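PDB 6QZO: peroxidase from Cellulomonas bogoriensis 69B4 = DSM 16987, which probably acts as a heme-dependent peroxidase of the DyP type, carrying heme b in a pocket of its C-terminal half. Local coordinates for residues A[264-269]-A[285-290]. Sequence-based numbering, arbitrary orientation.
Sequences PLTGRA and PVIDLE
Thr-266, whose methyl packs on Val-286, sits in a type I beta turn closed by a hydrogen bond from Gly-267 N to Pro-264 O at 3.0 Å. This turn and residues 285-290 belong to the same long loop of the DyP-type peroxidase C-terminal region, between helix 248-255 and the helix 292-296 that begins with the axial heme ligand His-292. Contact across the loop is apolar and small. Thr-266 CG2 reaches CG1 of Val-286 at 3.7 Å, and that same CG1 meets Leu-265 CB, so one valine methyl bears on both central residues of the turn. Val-286 places it there by holding CG1 anti to its own backbone N (chi1 174°). Beside it, the side chain of Ile-287 crosses that of Thr-266 at about a right angle and brings CD1 to 4.0 Å from Thr-266 CG2. The threonine hydroxyl is engaged elsewhere, by the backbone N of Asp-275. Beyond the contact, Asp-288 OD1 accepts a hydrogen bond from Glu-290 N, forming an Asx turn, and Arg-294 donates to the carbonyl oxygens of Ile-287 and Asp-288, tying this part of the loop to the heme-ligand helix. On the Leu-265 side of the contact, the leucine CD1 lies 3.6 Å from the carbonyl oxygen of Val-286.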
ATOM      1  N   PRO A 264       9.325  21.679  20.304  1.00 31.84           N
ATOM      2  CA  PRO A 264       8.307  22.670  20.625  1.00 31.88           C
ATOM      3  C   PRO A 264       8.810  24.054  20.177  1.00 32.21           C
ATOM      4  O   PRO A 264      10.008  24.247  20.090  1.00 32.84           O
ATOM      5  CB  PRO A 264       8.100  22.570  22.152  1.00 31.70           C
ATOM      6  CG  PRO A 264       9.286  21.785  22.669  1.00 32.24           C
ATOM      7  CD  PRO A 264       9.906  21.046  21.493  1.00 32.15           C
ATOM      8  N   LEU A 265       7.894  24.984  19.908  1.00 31.18           N
ATOM      9  CA  LEU A 265       8.253  26.369  19.501  1.00 31.95           C
ATOM     10  C   LEU A 265       9.187  26.998  20.550  1.00 32.22           C
ATOM     11  O   LEU A 265       9.945  27.908  20.183  1.00 32.06           O
ATOM     12  CB  LEU A 265       6.972  27.187  19.305  1.00 32.02           C
ATOM     13  CG  LEU A 265       6.000  26.656  18.253  1.00 31.77           C
ATOM     14  CD1 LEU A 265       4.978  27.697  17.858  1.00 31.94           C
ATOM     15  CD2 LEU A 265       6.742  26.163  17.022  1.00 31.90           C
ATOM     16  N   THR A 266       9.147  26.502  21.793  1.00 32.11           N
ATOM     17  CA  THR A 266       9.876  27.053  22.969  1.00 33.14           C
ATOM     18  C   THR A 266      11.232  26.362  23.178  1.00 34.09           C
ATOM     19  O   THR A 266      12.001  26.855  24.006  1.00 34.88           O
ATOM     20  CB  THR A 266       9.006  26.949  24.221  1.00 32.33           C
ATOM     21  OG1 THR A 266       8.676  25.577  24.415  1.00 31.29           O
ATOM     22  CG2 THR A 266       7.736  27.761  24.118  1.00 32.22           C
ATOM     23  N   GLY A 267      11.514  25.274  22.459  1.00 34.68           N
ATOM     24  CA  GLY A 267      12.706  24.432  22.686  1.00 36.19           C
ATOM     25  C   GLY A 267      13.600  24.361  21.463  1.00 37.50           C
ATOM     26  O   GLY A 267      13.346  25.130  20.520  1.00 37.21           O
ATOM     27  N   ARG A 268      14.594  23.461  21.479  1.00 39.43           N
ATOM     28  CA  ARG A 268      15.626  23.295  20.411  1.00 41.51           C
ATOM     29  C   ARG A 268      15.616  21.875  19.830  1.00 41.18           C
ATOM     30  O   ARG A 268      15.983  21.740  18.646  1.00 41.12           O
ATOM     31  CB  ARG A 268      17.033  23.590  20.946  1.00 44.20           C
ATOM     32  CG  ARG A 268      17.277  25.037  21.373  1.00 46.66           C
ATOM     33  CD  ARG A 268      16.972  26.177  20.409  1.00 47.23           C
ATOM     34  NE  ARG A 268      17.370  25.943  19.026  1.00 47.73           N
ATOM     35  CZ  ARG A 268      17.239  26.831  18.039  1.00 48.13           C
ATOM     36  NH1 ARG A 268      16.706  28.028  18.258  1.00 47.88           N
ATOM     37  NH2 ARG A 268      17.654  26.519  16.822  1.00 47.98           N
ATOM     38  N   ALA A 269      15.239  20.856  20.617  1.00 40.44           N
ATOM     39  CA  ALA A 269      15.260  19.426  20.219  1.00 40.07           C
ATOM     40  C   ALA A 269      13.870  18.783  20.350  1.00 38.69           C
ATOM     41  O   ALA A 269      13.008  19.314  21.086  1.00 38.05           O
ATOM     42  CB  ALA A 269      16.284  18.687  21.044  1.00 41.43           C
ATOM     43  N   PRO A 285       1.054  33.975  24.172  1.00 38.97           N
ATOM     44  CA  PRO A 285       1.653  32.652  24.383  1.00 37.21           C
ATOM     45  C   PRO A 285       2.458  32.192  23.160  1.00 35.55           C
ATOM     46  O   PRO A 285       1.936  32.318  22.060  1.00 35.09           O
ATOM     47  CB  PRO A 285       0.448  31.722  24.593  1.00 36.43           C
ATOM     48  CG  PRO A 285      -0.675  32.656  25.026  1.00 37.14           C
ATOM     49  CD  PRO A 285      -0.412  33.978  24.329  1.00 38.25           C
ATOM     50  N   VAL A 286       3.677  31.669  23.362  1.00 34.20           N
ATOM     51  CA  VAL A 286       4.568  31.219  22.249  1.00 32.98           C
ATOM     52  C   VAL A 286       3.900  30.026  21.562  1.00 31.12           C
ATOM     53  O   VAL A 286       3.852  30.012  20.336  1.00 30.43           O
ATOM     54  CB  VAL A 286       5.987  30.860  22.728  1.00 33.42           C
ATOM     55  CG1 VAL A 286       6.829  30.278  21.606  1.00 33.25           C
ATOM     56  CG2 VAL A 286       6.702  32.053  23.324  1.00 34.58           C
ATOM     57  N   ILE A 287       3.419  29.062  22.350  1.00 29.87           N
ATOM     58  CA  ILE A 287       2.534  27.966  21.865  1.00 28.34           C
ATOM     59  C   ILE A 287       1.100  28.467  21.990  1.00 28.02           C
ATOM     60  O   ILE A 287       0.716  28.895  23.114  1.00 27.68           O
ATOM     61  CB  ILE A 287       2.778  26.662  22.647  1.00 28.07           C
ATOM     62  CG1 ILE A 287       4.213  26.157  22.434  1.00 28.10           C
ATOM     63  CG2 ILE A 287       1.747  25.609  22.262  1.00 27.13           C
ATOM     64  CD1 ILE A 287       4.713  25.253  23.507  1.00 28.02           C
ATOM     65  N   ASP A 288       0.362  28.471  20.875  1.00 27.03           N
ATOM     66  CA  ASP A 288      -0.994  29.073  20.793  1.00 27.03           C
ATOM     67  C   ASP A 288      -1.905  28.412  21.837  1.00 27.07           C
ATOM     68  O   ASP A 288      -1.690  27.213  22.154  1.00 25.97           O
ATOM     69  CB  ASP A 288      -1.550  28.931  19.376  1.00 26.58           C
ATOM     70  CG  ASP A 288      -2.683  29.889  19.063  1.00 26.98           C
ATOM     71  OD1 ASP A 288      -3.824  29.574  19.436  1.00 26.62           O
ATOM     72  OD2 ASP A 288      -2.406  30.962  18.475  1.00 27.61           O
ATOM     73  N   LEU A 289      -2.899  29.152  22.329  1.00 27.42           N
ATOM     74  CA  LEU A 289      -3.910  28.655  23.307  1.00 27.65           C
ATOM     75  C   LEU A 289      -4.689  27.488  22.691  1.00 27.09           C
ATOM     76  O   LEU A 289      -5.198  26.661  23.459  1.00 27.38           O
ATOM     77  CB  LEU A 289      -4.862  29.790  23.717  1.00 28.20           C
ATOM     78  CG  LEU A 289      -4.340  30.788  24.750  1.00 29.14           C
ATOM     79  CD1 LEU A 289      -5.416  31.812  25.109  1.00 29.75           C
ATOM     80  CD2 LEU A 289      -3.850  30.101  26.021  1.00 29.47           C
ATOM     81  N   GLU A 290      -4.759  27.411  21.357  1.00 27.13           N
ATOM     82  CA  GLU A 290      -5.558  26.409  20.602  1.00 26.32           C
ATOM     83  C   GLU A 290      -4.644  25.505  19.767  1.00 25.22           C
ATOM     84  O   GLU A 290      -5.152  24.788  18.902  1.00 25.34           O
ATOM     85  CB  GLU A 290      -6.583  27.155  19.750  1.00 27.05           C
ATOM     86  CG  GLU A 290      -7.692  27.759  20.600  1.00 28.01           C
ATOM     87  CD  GLU A 290      -8.767  28.502  19.842  1.00 28.75           C
ATOM     88  OE1 GLU A 290      -8.545  28.808  18.641  1.00 29.74           O
ATOM     89  OE2 GLU A 290      -9.831  28.718  20.442  1.00 28.92           O
TER